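PDB 5CI5: extracellular solute-binding protein family 1, which probably captures a sugar for an ABC transporter, and holds alpha-D-tagatopyranose in the cleft between its two lobes. Local coordinates for residues 178-183 with 238-243; 185-190 with 244-249; 191-196 with 382-387; 225-230 with 396-401; 232-237 with 389-394. One frame throughout, in Å; residues are numbered along the deposited sequence.

Interaction 1: residues 178-183 with 238-243; sequences RIYGYG and VSPNAI
V238 meets the loop 178-183 chiefly through its carbonyl oxygen, which accepts a nearly straight hydrogen bond from the backbone N of Y182 (N to O 3.0 Å, 171° at the hydrogen). The donor stands above the carbonyl plane rather than on a lone pair. The same oxygen lies at the edge of the Y180 ring, near its plane, and 3.4 Å from Y180 CB. On the side-chain side V238 lays CG2 against Y182 CB; the hydroxyl of that tyrosine runs off to H288. Next comes S239, whose CB comes to 3.1 Å from the carbonyl O of Y182. With OG swung anti to the backbone N (chi1 -175°), the hydroxyl turns forward along its own chain and donates to P240 O, in the carbonyl plane and on a lone pair, while V184 N donates to it from just beyond G183. P240 then covers one face of the Y180 ring. Its CG sits 3.9 Å from the ring centroid and 23° off the normal, a CH-pi contact, and CD reaches Y180 CG at 3.6 Å; the two side chains slide past each other in opposite directions. After P240 the chain leaves the contact in an Asx turn, N241 OD1 accepting from I243 N. This is how the loop before helix 190-202 is joined to the loop before helix 247-255, with helix 162-172 packing on V238 and Y182. Chemically, the bond from Y182 N to V238 O ties the two loops together, and the proline on the tyrosine face adds apolar contact beside it.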
# COMPACT_ATOMS: atom_id res chain seq x y z
N ARG A 178 25.57 -11.29 -1.85
CA ARG A 178 24.24 -10.88 -2.30
C ARG A 178 23.28 -10.87 -1.12
O ARG A 178 22.09 -11.19 -1.27
CB ARG A 178 23.74 -11.77 -3.43
CG ARG A 178 24.65 -11.82 -4.66
CD ARG A 178 24.10 -12.77 -5.74
NE ARG A 178 23.82 -14.07 -5.14
CZ ARG A 178 22.63 -14.61 -4.97
NH1 ARG A 178 21.53 -14.01 -5.43
NH2 ARG A 178 22.52 -15.75 -4.33
N ILE A 179 23.81 -10.47 0.03
CA ILE A 179 23.03 -10.32 1.27
C ILE A 179 22.91 -8.83 1.60
O ILE A 179 23.90 -8.14 1.65
CB ILE A 179 23.70 -11.06 2.46
CG1 ILE A 179 23.77 -12.57 2.18
CG2 ILE A 179 22.98 -10.77 3.78
CD1 ILE A 179 22.45 -13.23 1.85
N TYR A 180 21.68 -8.37 1.86
CA TYR A 180 21.42 -6.94 2.02
C TYR A 180 20.64 -6.66 3.29
O TYR A 180 19.72 -7.38 3.64
CB TYR A 180 20.66 -6.42 0.83
CG TYR A 180 21.43 -6.60 -0.46
CD1 TYR A 180 22.33 -5.65 -0.89
CD2 TYR A 180 21.27 -7.77 -1.24
CE1 TYR A 180 23.05 -5.84 -2.07
CE2 TYR A 180 21.97 -7.95 -2.40
CZ TYR A 180 22.85 -7.00 -2.80
OH TYR A 180 23.53 -7.22 -3.97
N GLY A 181 21.03 -5.59 3.97
CA GLY A 181 20.37 -5.20 5.20
C GLY A 181 19.01 -4.51 5.06
O GLY A 181 18.14 -4.72 5.90
N TYR A 182 18.83 -3.68 4.04
CA TYR A 182 17.62 -2.82 3.95
C TYR A 182 17.31 -2.44 2.50
O TYR A 182 18.11 -1.78 1.82
CB TYR A 182 17.78 -1.54 4.83
CG TYR A 182 16.53 -0.69 4.82
CD1 TYR A 182 15.52 -0.89 5.76
CD2 TYR A 182 16.33 0.31 3.87
CE1 TYR A 182 14.36 -0.13 5.75
CE2 TYR A 182 15.18 1.08 3.86
CZ TYR A 182 14.18 0.83 4.80
OH TYR A 182 13.02 1.57 4.83
N GLY A 183 16.15 -2.87 2.04
CA GLY A 183 15.75 -2.65 0.66
C GLY A 183 15.08 -1.30 0.48
O GLY A 183 14.07 -1.02 1.13
N VAL A 238 23.41 -0.65 1.34
CA VAL A 238 22.79 -1.74 2.10
C VAL A 238 21.57 -2.36 1.41
O VAL A 238 20.93 -3.25 1.95
CB VAL A 238 22.38 -1.27 3.51
CG1 VAL A 238 23.62 -0.93 4.32
CG2 VAL A 238 21.40 -0.11 3.46
N SER A 239 21.31 -1.89 0.20
CA SER A 239 20.16 -2.30 -0.60
C SER A 239 20.57 -2.95 -1.91
O SER A 239 21.59 -2.58 -2.52
CB SER A 239 19.31 -1.06 -0.93
OG SER A 239 18.12 -1.40 -1.62
N PRO A 240 19.76 -3.89 -2.39
CA PRO A 240 19.88 -4.25 -3.80
C PRO A 240 19.61 -3.01 -4.66
O PRO A 240 19.10 -2.00 -4.17
CB PRO A 240 18.79 -5.32 -3.99
CG PRO A 240 18.51 -5.82 -2.63
CD PRO A 240 18.68 -4.63 -1.74
N ASN A 241 19.92 -3.10 -5.95
CA ASN A 241 19.79 -1.97 -6.85
C ASN A 241 18.42 -1.31 -6.81
O ASN A 241 17.45 -1.85 -7.33
CB ASN A 241 20.09 -2.43 -8.28
CG ASN A 241 20.26 -1.27 -9.24
OD1 ASN A 241 19.80 -0.15 -8.98
ND2 ASN A 241 20.90 -1.53 -10.37
N ALA A 242 18.35 -0.15 -6.16
CA ALA A 242 17.08 0.48 -5.86
C ALA A 242 16.34 0.93 -7.11
O ALA A 242 15.12 1.03 -7.12
CB ALA A 242 17.29 1.66 -4.92
N ILE A 243 17.07 1.23 -8.18
CA ILE A 243 16.44 1.65 -9.42
C ILE A 243 15.61 0.50 -10.01
O ILE A 243 14.61 0.76 -10.69
CB ILE A 243 17.50 2.15 -10.44
CG1 ILE A 243 17.95 3.56 -10.07
CG2 ILE A 243 16.96 2.12 -11.88
CD1 ILE A 243 16.85 4.62 -10.17

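Interaction 2: residues 185-190 with 244-249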
# COMPACT_ATOMS: atom_id res chain seq x y z
N SER A 185 13.12 1.22 -2.14
CA SER A 185 12.37 1.22 -3.41
C SER A 185 12.73 2.47 -4.19
O SER A 185 12.54 3.60 -3.73
CB SER A 185 10.85 1.16 -3.18
OG SER A 185 10.49 -0.02 -2.47
N GLY A 186 13.23 2.26 -5.41
CA GLY A 186 13.57 3.36 -6.30
C GLY A 186 13.09 3.20 -7.73
O GLY A 186 13.63 3.83 -8.64
N THR A 187 12.09 2.36 -7.91
CA THR A 187 11.43 2.13 -9.20
C THR A 187 10.42 3.25 -9.52
O THR A 187 10.03 4.03 -8.64
CB THR A 187 10.69 0.78 -9.15
OG1 THR A 187 9.94 0.70 -7.92
CG2 THR A 187 11.68 -0.39 -9.18
N LYS A 188 9.99 3.32 -10.78
CA LYS A 188 8.92 4.25 -11.14
C LYS A 188 7.55 3.63 -10.83
O LYS A 188 6.71 3.39 -11.70
CB LYS A 188 9.02 4.63 -12.61
CG LYS A 188 10.24 5.50 -12.95
CD LYS A 188 10.24 6.85 -12.19
CE LYS A 188 9.01 7.71 -12.46
NZ LYS A 188 8.97 8.23 -13.85
N THR A 189 7.36 3.39 -9.54
CA THR A 189 6.14 2.79 -9.01
C THR A 189 5.80 3.50 -7.68
O THR A 189 6.64 4.19 -7.08
CB THR A 189 6.29 1.28 -8.75
OG1 THR A 189 7.26 1.10 -7.71
CG2 THR A 189 6.68 0.48 -10.00
N GLU A 190 4.56 3.31 -7.24
CA GLU A 190 4.06 3.94 -6.03
C GLU A 190 4.90 3.59 -4.81
O GLU A 190 4.95 4.38 -3.89
CB GLU A 190 2.60 3.53 -5.81
CG GLU A 190 1.91 4.17 -4.64
CD GLU A 190 1.64 5.65 -4.80
OE1 GLU A 190 1.86 6.20 -5.89
OE2 GLU A 190 1.21 6.26 -3.81
N GLN A 244 16.00 -0.75 -9.74
CA GLN A 244 15.35 -1.93 -10.31
C GLN A 244 14.31 -2.59 -9.43
O GLN A 244 13.48 -3.35 -9.93
CB GLN A 244 16.38 -3.01 -10.63
CG GLN A 244 17.43 -2.65 -11.63
CD GLN A 244 18.42 -3.80 -11.80
OE1 GLN A 244 19.16 -4.12 -10.89
NE2 GLN A 244 18.39 -4.43 -12.96
N TYR A 245 14.40 -2.37 -8.12
CA TYR A 245 13.62 -3.17 -7.16
C TYR A 245 12.81 -2.34 -6.20
O TYR A 245 13.17 -1.21 -5.87
CB TYR A 245 14.56 -4.08 -6.36
CG TYR A 245 15.35 -5.04 -7.23
CD1 TYR A 245 14.70 -5.98 -8.02
CD2 TYR A 245 16.72 -5.01 -7.25
CE1 TYR A 245 15.40 -6.87 -8.80
CE2 TYR A 245 17.44 -5.88 -8.03
CZ TYR A 245 16.78 -6.81 -8.82
OH TYR A 245 17.48 -7.72 -9.61
N HIS A 246 11.74 -2.94 -5.70
CA HIS A 246 10.89 -2.29 -4.71
C HIS A 246 10.43 -3.31 -3.66
O HIS A 246 10.79 -4.50 -3.72
CB HIS A 246 9.68 -1.59 -5.38
CG HIS A 246 8.86 -2.49 -6.25
ND1 HIS A 246 8.25 -3.63 -5.79
CD2 HIS A 246 8.51 -2.37 -7.56
CE1 HIS A 246 7.57 -4.19 -6.78
NE2 HIS A 246 7.72 -3.45 -7.86
N GLU A 247 9.61 -2.81 -2.73
CA GLU A 247 9.05 -3.61 -1.63
C GLU A 247 8.69 -5.05 -1.96
O GLU A 247 8.96 -5.94 -1.15
CB GLU A 247 7.76 -2.99 -1.11
CG GLU A 247 7.84 -1.65 -0.48
CD GLU A 247 6.46 -1.15 -0.07
OE1 GLU A 247 5.46 -1.85 -0.35
OE2 GLU A 247 6.38 -0.06 0.52
N ASP A 248 8.01 -5.29 -3.09
CA ASP A 248 7.49 -6.62 -3.35
C ASP A 248 8.64 -7.56 -3.72
O ASP A 248 8.68 -8.70 -3.27
CB ASP A 248 6.43 -6.59 -4.43
CG ASP A 248 5.23 -5.73 -4.05
OD1 ASP A 248 4.78 -5.87 -2.89
OD2 ASP A 248 4.71 -4.97 -4.90
N ASP A 249 9.58 -7.05 -4.52
CA ASP A 249 10.82 -7.77 -4.81
C ASP A 249 11.58 -8.08 -3.52
O ASP A 249 12.04 -9.21 -3.29
CB ASP A 249 11.69 -6.94 -5.76
CG ASP A 249 10.97 -6.55 -7.01
OD1 ASP A 249 10.35 -7.44 -7.62
OD2 ASP A 249 10.99 -5.35 -7.37
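S185 and H246 bring the two segments within 4.0 Å of each other, CA to CA, and the serine side chain is the one to follow. Its CB packs on H246 CB at 3.7 Å. OG, lying beside its own backbone N (chi1 -60°), closes on H246 CA and accepts from E247 N at 2.9 Å through a bent bond, 133° at the hydrogen, so a serine from another loop takes up an N-H in the first turn of helix 247-255. Right behind it the backbone adds a weak bond, G186 N to Y245 O. T187 works further along: its CG2 rests 3.4 Å from Q244 C, while OG1 lies at the edge of the H246 ring, 3.4 Å from CD2, and shares a hydrogen bond with T189 OG1. The imidazole is fixed by several groups. ND1 accepts from D248 N exactly in the ring plane, D249 OD2 lies over one face, and NE2 turns to D63. H246 N in turn donates to D249 OD2, completing a capping box at the N-terminus of the helix. Around this site, H191 of helix 190-202 stacks on the H246 ring, Y229 of helix 220-234 bonds to S185 O, and Q388 of helix 376-391 to G186 O. E190, at the approach to helix 190-202, lines the tagatose pocket and reaches R370, while E247 pairs with R139, another pocket residue.

Interaction 3: residues 191-196 with 382-387; sequences HTTLGY and QIQTMV
Y196 and M386 make the aromatic part of this contact: the methyl CE of the selenomethionine sits 3.6 Å from the centroid of the tyrosine ring, 6° off the normal, a CH-pi contact. Its selenium stands farther off above the ring, as in a Met-aromatic pair. A bend at chi3 (68°) of M386 brings the methyl over the ring centre. The apolar contacts continue with I383 CG2 against Y196 CD2 at 3.7 Å, and with T192 CG2, which nestles at 3.6 Å from V387 CB. Helices 190-202 and 376-391 cross steeply here, their local axes 8.3 Å apart at 79°, in the C-terminal lobe of a two-lobed periplasmic-binding-protein fold; L194, turned away from helix 376-391, touches the bound tagatose. With Y196 cut back to an alanine, the M386 methyl would probably lose its aromatic partner and the carbonyl of G222 the hydroxyl bonded to it. No hydrogen bond links the two segments. The polar atoms look to others: T193 OG1 touches Q384 CG at 3.4 Å yet bonds to S380, which also serves Q384 OE1, and T192 OG1 bonds to the carbonyl oxygen of T187.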
# COMPACT_ATOMS: atom_id res chain seq x y z
N HIS A 191 5.53 2.41 -4.81
CA HIS A 191 6.35 2.00 -3.66
C HIS A 191 7.41 3.07 -3.34
O HIS A 191 7.76 3.31 -2.18
CB HIS A 191 7.10 0.68 -3.88
CG HIS A 191 6.29 -0.43 -4.49
ND1 HIS A 191 6.09 -0.54 -5.85
CD2 HIS A 191 5.73 -1.53 -3.94
CE1 HIS A 191 5.40 -1.64 -6.10
NE2 HIS A 191 5.16 -2.25 -4.96
N THR A 192 7.97 3.67 -4.37
CA THR A 192 9.02 4.66 -4.20
C THR A 192 8.50 5.95 -3.54
O THR A 192 9.13 6.51 -2.63
CB THR A 192 9.67 4.93 -5.55
OG1 THR A 192 10.24 3.70 -6.00
CG2 THR A 192 10.76 6.04 -5.45
N THR A 193 7.32 6.38 -3.93
CA THR A 193 6.67 7.49 -3.25
C THR A 193 6.38 7.16 -1.81
O THR A 193 6.59 7.98 -0.93
CB THR A 193 5.37 7.88 -3.94
OG1 THR A 193 5.72 8.27 -5.26
CG2 THR A 193 4.64 9.05 -3.23
N LEU A 194 5.85 5.97 -1.58
CA LEU A 194 5.53 5.56 -0.23
C LEU A 194 6.77 5.49 0.63
O LEU A 194 6.75 5.89 1.80
CB LEU A 194 4.79 4.21 -0.24
CG LEU A 194 3.36 4.26 -0.80
CD1 LEU A 194 2.92 2.87 -1.19
CD2 LEU A 194 2.42 4.87 0.21
N GLY A 195 7.87 4.99 0.07
CA GLY A 195 9.14 4.94 0.78
C GLY A 195 9.60 6.34 1.17
O GLY A 195 9.93 6.61 2.32
N TYR A 196 9.61 7.25 0.20
CA TYR A 196 9.99 8.60 0.52
C TYR A 196 9.08 9.22 1.59
O TYR A 196 9.56 9.86 2.53
CB TYR A 196 10.01 9.48 -0.74
CG TYR A 196 10.33 10.90 -0.38
CD1 TYR A 196 11.60 11.24 0.11
CD2 TYR A 196 9.37 11.88 -0.46
CE1 TYR A 196 11.88 12.53 0.50
CE2 TYR A 196 9.66 13.18 -0.08
CZ TYR A 196 10.91 13.49 0.39
OH TYR A 196 11.18 14.79 0.78
N GLN A 382 5.92 12.74 -9.61
CA GLN A 382 7.02 13.67 -9.34
C GLN A 382 7.97 13.17 -8.24
O GLN A 382 9.19 13.37 -8.32
CB GLN A 382 6.47 15.04 -8.95
CG GLN A 382 5.72 15.70 -10.09
CD GLN A 382 6.65 15.97 -11.27
OE1 GLN A 382 7.80 16.37 -11.08
NE2 GLN A 382 6.18 15.68 -12.45
N ILE A 383 7.41 12.51 -7.23
CA ILE A 383 8.20 11.99 -6.13
C ILE A 383 9.05 10.82 -6.65
O ILE A 383 10.25 10.71 -6.35
CB ILE A 383 7.30 11.55 -4.95
CG1 ILE A 383 6.48 12.73 -4.41
CG2 ILE A 383 8.14 10.91 -3.86
CD1 ILE A 383 7.32 13.88 -3.88
N GLN A 384 8.45 9.94 -7.45
CA GLN A 384 9.18 8.82 -8.04
C GLN A 384 10.39 9.32 -8.85
O GLN A 384 11.51 8.82 -8.71
CB GLN A 384 8.25 7.99 -8.93
CG GLN A 384 7.15 7.27 -8.15
CD GLN A 384 6.03 6.77 -9.04
OE1 GLN A 384 4.84 6.81 -8.66
NE2 GLN A 384 6.38 6.36 -10.24
N THR A 385 10.14 10.31 -9.70
CA THR A 385 11.19 10.85 -10.55
C THR A 385 12.31 11.50 -9.72
O THR A 385 13.49 11.30 -9.98
CB THR A 385 10.59 11.86 -11.55
OG1 THR A 385 9.68 11.17 -12.43
CG2 THR A 385 11.69 12.56 -12.38
N MSE A 386 11.91 12.24 -8.69
CA MSE A 386 12.84 12.87 -7.76
C MSE A 386 13.82 11.83 -7.20
O MSE A 386 15.06 11.99 -7.29
CB MSE A 386 12.04 13.53 -6.64
CG MSE A 386 12.88 14.23 -5.62
SE MSE A 386 11.82 14.80 -4.12
CE MSE A 386 11.36 13.06 -3.40
N VAL A 387 13.27 10.75 -6.65
CA VAL A 387 14.11 9.73 -6.04
C VAL A 387 15.00 9.09 -7.10
O VAL A 387 16.22 8.90 -6.87
CB VAL A 387 13.25 8.66 -5.35
CG1 VAL A 387 14.10 7.47 -4.89
CG2 VAL A 387 12.52 9.28 -4.18

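Interaction 4: residues 225-230 with 396-401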
# COMPACT_ATOMS: atom_id res chain seq x y z
N ALA A 225 15.27 13.63 4.70
CA ALA A 225 14.62 12.36 4.33
C ALA A 225 15.10 11.87 2.98
O ALA A 225 15.41 10.70 2.82
CB ALA A 225 13.10 12.53 4.33
N LEU A 226 15.15 12.76 1.99
CA LEU A 226 15.60 12.38 0.66
C LEU A 226 17.05 11.87 0.67
O LEU A 226 17.37 10.86 0.05
CB LEU A 226 15.46 13.55 -0.32
CG LEU A 226 15.92 13.26 -1.74
CD1 LEU A 226 15.23 12.04 -2.37
CD2 LEU A 226 15.72 14.49 -2.64
N LYS A 227 17.91 12.58 1.38
CA LYS A 227 19.33 12.19 1.47
C LYS A 227 19.50 10.85 2.18
O LYS A 227 20.23 9.99 1.69
CB LYS A 227 20.13 13.28 2.18
CG LYS A 227 20.33 14.48 1.31
CD LYS A 227 21.32 15.50 1.90
CE LYS A 227 21.54 16.61 0.88
NZ LYS A 227 22.63 17.53 1.27
N PHE A 228 18.78 10.60 3.26
CA PHE A 228 18.98 9.35 3.99
C PHE A 228 18.41 8.17 3.21
O PHE A 228 19.07 7.16 3.08
CB PHE A 228 18.36 9.41 5.39
CG PHE A 228 18.66 8.21 6.24
CD1 PHE A 228 19.94 7.67 6.30
CD2 PHE A 228 17.67 7.61 6.97
CE1 PHE A 228 20.22 6.56 7.11
CE2 PHE A 228 17.94 6.51 7.79
CZ PHE A 228 19.21 5.98 7.85
N TYR A 229 17.21 8.34 2.66
CA TYR A 229 16.57 7.28 1.88
C TYR A 229 17.46 6.86 0.73
O TYR A 229 17.71 5.69 0.52
CB TYR A 229 15.22 7.76 1.38
CG TYR A 229 14.35 6.72 0.70
CD1 TYR A 229 13.80 5.67 1.41
CD2 TYR A 229 14.06 6.82 -0.65
CE1 TYR A 229 12.99 4.73 0.78
CE2 TYR A 229 13.24 5.89 -1.28
CZ TYR A 229 12.70 4.85 -0.56
OH TYR A 229 11.91 3.88 -1.15
N THR A 230 17.95 7.84 -0.02
CA THR A 230 18.81 7.49 -1.16
C THR A 230 20.24 7.11 -0.73
O THR A 230 20.84 6.24 -1.38
CB THR A 230 18.88 8.63 -2.19
OG1 THR A 230 19.35 9.85 -1.59
CG2 THR A 230 17.50 8.85 -2.81
N THR A 396 21.53 16.31 -7.80
CA THR A 396 21.75 16.30 -6.35
C THR A 396 20.40 16.28 -5.67
O THR A 396 19.41 16.67 -6.28
CB THR A 396 22.51 17.53 -5.86
OG1 THR A 396 21.73 18.70 -6.11
CG2 THR A 396 23.83 17.65 -6.60
N PRO A 397 20.35 15.82 -4.42
CA PRO A 397 19.07 15.86 -3.71
C PRO A 397 18.46 17.28 -3.72
O PRO A 397 17.25 17.44 -3.94
CB PRO A 397 19.44 15.39 -2.30
CG PRO A 397 20.61 14.44 -2.54
CD PRO A 397 21.39 15.07 -3.67
N GLU A 398 19.28 18.31 -3.55
CA GLU A 398 18.78 19.68 -3.53
C GLU A 398 18.14 20.05 -4.86
O GLU A 398 17.06 20.64 -4.90
CB GLU A 398 19.91 20.66 -3.20
CG GLU A 398 20.34 20.67 -1.73
CD GLU A 398 21.39 19.64 -1.38
OE1 GLU A 398 21.64 18.69 -2.16
OE2 GLU A 398 21.94 19.77 -0.27
N GLU A 399 18.81 19.71 -5.96
CA GLU A 399 18.26 20.00 -7.29
C GLU A 399 16.95 19.22 -7.53
O GLU A 399 15.99 19.75 -8.09
CB GLU A 399 19.28 19.65 -8.37
CG GLU A 399 20.53 20.51 -8.38
CD GLU A 399 21.69 19.93 -9.21
OE1 GLU A 399 21.74 18.70 -9.48
OE2 GLU A 399 22.59 20.71 -9.58
N ALA A 400 16.92 17.97 -7.10
CA ALA A 400 15.78 17.10 -7.41
C ALA A 400 14.54 17.55 -6.66
O ALA A 400 13.43 17.54 -7.20
CB ALA A 400 16.13 15.66 -7.07
N ILE A 401 14.70 17.87 -5.38
CA ILE A 401 13.58 18.23 -4.53
C ILE A 401 13.01 19.61 -4.93
O ILE A 401 11.79 19.80 -4.88
CB ILE A 401 14.02 18.18 -3.02
CG1 ILE A 401 12.81 18.04 -2.09
CG2 ILE A 401 14.89 19.38 -2.66
CD1 ILE A 401 13.19 17.66 -0.65
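K227 and P397 mark where the two backbones come nearest, CA to CA 6.4 Å, as helix 225-230 passes the first turn of helix 397-401 at 118° with the local axes 10.4 Å apart. The proline faces the other helix and is shared by two side chains. K227 lays CG on its CB at 3.8 Å, crossing the ring at about a right angle, while L226 brings CD2 to the same CB, to P397 O at 3.6 Å and to I401 CB beyond. Past the proline the lysine runs on extended, and NZ meets E398 OE2 at 2.8 Å in a salt bridge, on the syn side of the carboxylate but 29° out of its plane. A bend at chi2 (86°) folds the glutamate back to receive it. Replacing K227 by an alanine would probably leave the E398 carboxylate without this partner and P397 less well covered. At the helix start, T396 and E399 form a capping box, with T396 OG1 accepting from E399 N and E399 OE1 from T396 N. In the wider fold, this places the start of the C-terminal helix 397-413 across helix 220-234. L226 and I401 both reach Y196 of helix 190-202, P397 and E398 also touch L223 one turn earlier, and A400 packs on M386 and V390 of helix 376-391.

Interaction 5: residues 232-237 with 389-394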
# COMPACT_ATOMS: atom_id res chain seq x y z
N LEU A 232 21.07 5.28 1.77
CA LEU A 232 21.03 3.87 2.12
C LEU A 232 21.36 3.01 0.92
O LEU A 232 22.04 2.00 1.02
CB LEU A 232 19.66 3.49 2.70
CG LEU A 232 19.45 3.97 4.13
CD1 LEU A 232 17.97 3.94 4.47
CD2 LEU A 232 20.24 3.16 5.15
N ALA A 233 20.88 3.45 -0.24
CA ALA A 233 21.18 2.76 -1.48
C ALA A 233 22.53 3.16 -2.11
O ALA A 233 23.26 2.29 -2.57
CB ALA A 233 20.06 2.97 -2.46
N LYS A 234 22.89 4.45 -2.11
CA LYS A 234 24.05 4.96 -2.88
C LYS A 234 25.40 5.01 -2.16
O LYS A 234 26.44 4.80 -2.76
CB LYS A 234 23.79 6.39 -3.36
CG LYS A 234 22.69 6.59 -4.35
CD LYS A 234 22.56 8.11 -4.64
CE LYS A 234 23.68 8.64 -5.53
NZ LYS A 234 23.46 10.07 -5.95
N LYS A 235 25.37 5.43 -0.91
CA LYS A 235 26.59 5.60 -0.12
C LYS A 235 26.84 4.39 0.77
O LYS A 235 27.93 3.77 0.76
CB LYS A 235 26.51 6.86 0.77
CG LYS A 235 26.49 8.18 0.03
CD LYS A 235 26.73 9.32 1.03
CE LYS A 235 26.79 10.67 0.35
NZ LYS A 235 25.63 10.91 -0.54
N TYR A 236 25.83 4.07 1.56
CA TYR A 236 25.94 3.01 2.56
C TYR A 236 25.85 1.65 1.89
O TYR A 236 26.33 0.66 2.44
CB TYR A 236 24.86 3.17 3.64
CG TYR A 236 24.94 4.48 4.40
CD1 TYR A 236 26.06 4.80 5.16
CD2 TYR A 236 23.88 5.38 4.37
CE1 TYR A 236 26.12 5.99 5.86
CE2 TYR A 236 23.93 6.57 5.07
CZ TYR A 236 25.05 6.88 5.82
OH TYR A 236 25.10 8.08 6.51
N ASN A 237 25.22 1.60 0.72
CA ASN A 237 25.14 0.36 -0.07
C ASN A 237 24.59 -0.81 0.74
O ASN A 237 25.24 -1.86 0.80
CB ASN A 237 26.51 0.00 -0.63
CG ASN A 237 26.45 -1.07 -1.68
OD1 ASN A 237 25.45 -1.21 -2.40
ND2 ASN A 237 27.52 -1.84 -1.79
N ARG A 389 16.16 10.22 -9.95
CA ARG A 389 17.18 11.08 -10.54
C ARG A 389 18.35 11.21 -9.58
O ARG A 389 19.49 11.32 -9.99
CB ARG A 389 16.58 12.44 -10.91
CG ARG A 389 15.60 12.39 -12.10
CD ARG A 389 16.20 12.96 -13.38
NE ARG A 389 15.74 14.32 -13.63
CZ ARG A 389 16.37 15.18 -14.42
NH1 ARG A 389 17.50 14.83 -15.04
NH2 ARG A 389 15.88 16.39 -14.59
N VAL A 390 18.07 11.16 -8.28
CA VAL A 390 19.14 11.15 -7.30
C VAL A 390 19.89 9.82 -7.36
O VAL A 390 21.13 9.79 -7.39
CB VAL A 390 18.60 11.41 -5.87
CG1 VAL A 390 19.70 11.18 -4.84
CG2 VAL A 390 18.05 12.80 -5.80
N LEU A 391 19.16 8.70 -7.39
CA LEU A 391 19.78 7.38 -7.41
C LEU A 391 20.66 7.22 -8.65
O LEU A 391 21.71 6.58 -8.58
CB LEU A 391 18.71 6.29 -7.39
CG LEU A 391 17.93 6.17 -6.09
CD1 LEU A 391 16.80 5.16 -6.24
CD2 LEU A 391 18.84 5.76 -4.95
N LEU A 392 20.24 7.81 -9.75
CA LEU A 392 20.94 7.70 -11.03
C LEU A 392 22.11 8.66 -11.12
O LEU A 392 22.92 8.57 -12.06
CB LEU A 392 19.99 7.96 -12.19
CG LEU A 392 18.89 6.93 -12.47
CD1 LEU A 392 17.80 7.53 -13.35
CD2 LEU A 392 19.50 5.70 -13.12
N GLY A 393 22.20 9.58 -10.16
CA GLY A 393 23.30 10.54 -10.12
C GLY A 393 23.11 11.68 -11.11
O GLY A 393 24.06 12.41 -11.43
N GLU A 394 21.88 11.84 -11.59
CA GLU A 394 21.56 12.89 -12.56
C GLU A 394 21.39 14.23 -11.87
O GLU A 394 21.71 15.27 -12.44
CB GLU A 394 20.31 12.52 -13.38
CG GLU A 394 20.55 11.28 -14.24
CD GLU A 394 19.32 10.74 -14.91
OE1 GLU A 394 18.20 11.21 -14.60
OE2 GLU A 394 19.47 9.83 -15.76
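K234 reaches across from the end of helix 220-234 and lies obliquely over L391, its CG 4.0 Å from L391 CD2 and its CD near L391 CA. The lysine chain then bends at chi3 (75°), which turns its end toward the backbone, so that NZ donates to the carbonyl oxygen of V390 at 2.8 Å. The ammonium stands 33° out of that carbonyl plane. On the other face of the same plane comes G393 N, at 3.0 Å, so V390 O is gripped by two donors from opposite faces. L391 turns its CD2 branch to the partner helix, where it touches A233 CB at 3.9 Å as well as the lysine; its other neighbours include T230 and I243. V390 CG1 lies 4.1 Å from K234 NZ. The glycine belongs to a Schellman motif after helix 376-391, with G393 at positive phi and E394 N bonded back to R389 O. N237, also at positive phi, turns the chain out of the end of helix 220-234. Two helix ends thus meet at the surface of the lobe. The chemistry suits the place: carbonyl oxygens in a last helical turn lie at the negative end of the helix dipole, and a lysine ammonium on one of them would probably offset some of that charge, while the aliphatic part of the same side chain shelters beside leucine.

The five contacts form a connected patch of the lobe. Interactions 2 and 3 are nearest the sugar: their centres are 9 Å apart, and they contribute E190 and L194 to the tagatose pocket. They are joined by D248 OD2 and H191 NE2, 2.8 Å apart. Outward, interaction 4 backs onto interaction 3, with centres 11 Å apart and Y196 shared as a neighbour, and interaction 5 follows, its centre 9 Å from that of interaction 4, V390 packing on T230 and A400. Interaction 1 closes the circuit, touching interaction 2 through I243 and T187 and interaction 5 through I243 and L391.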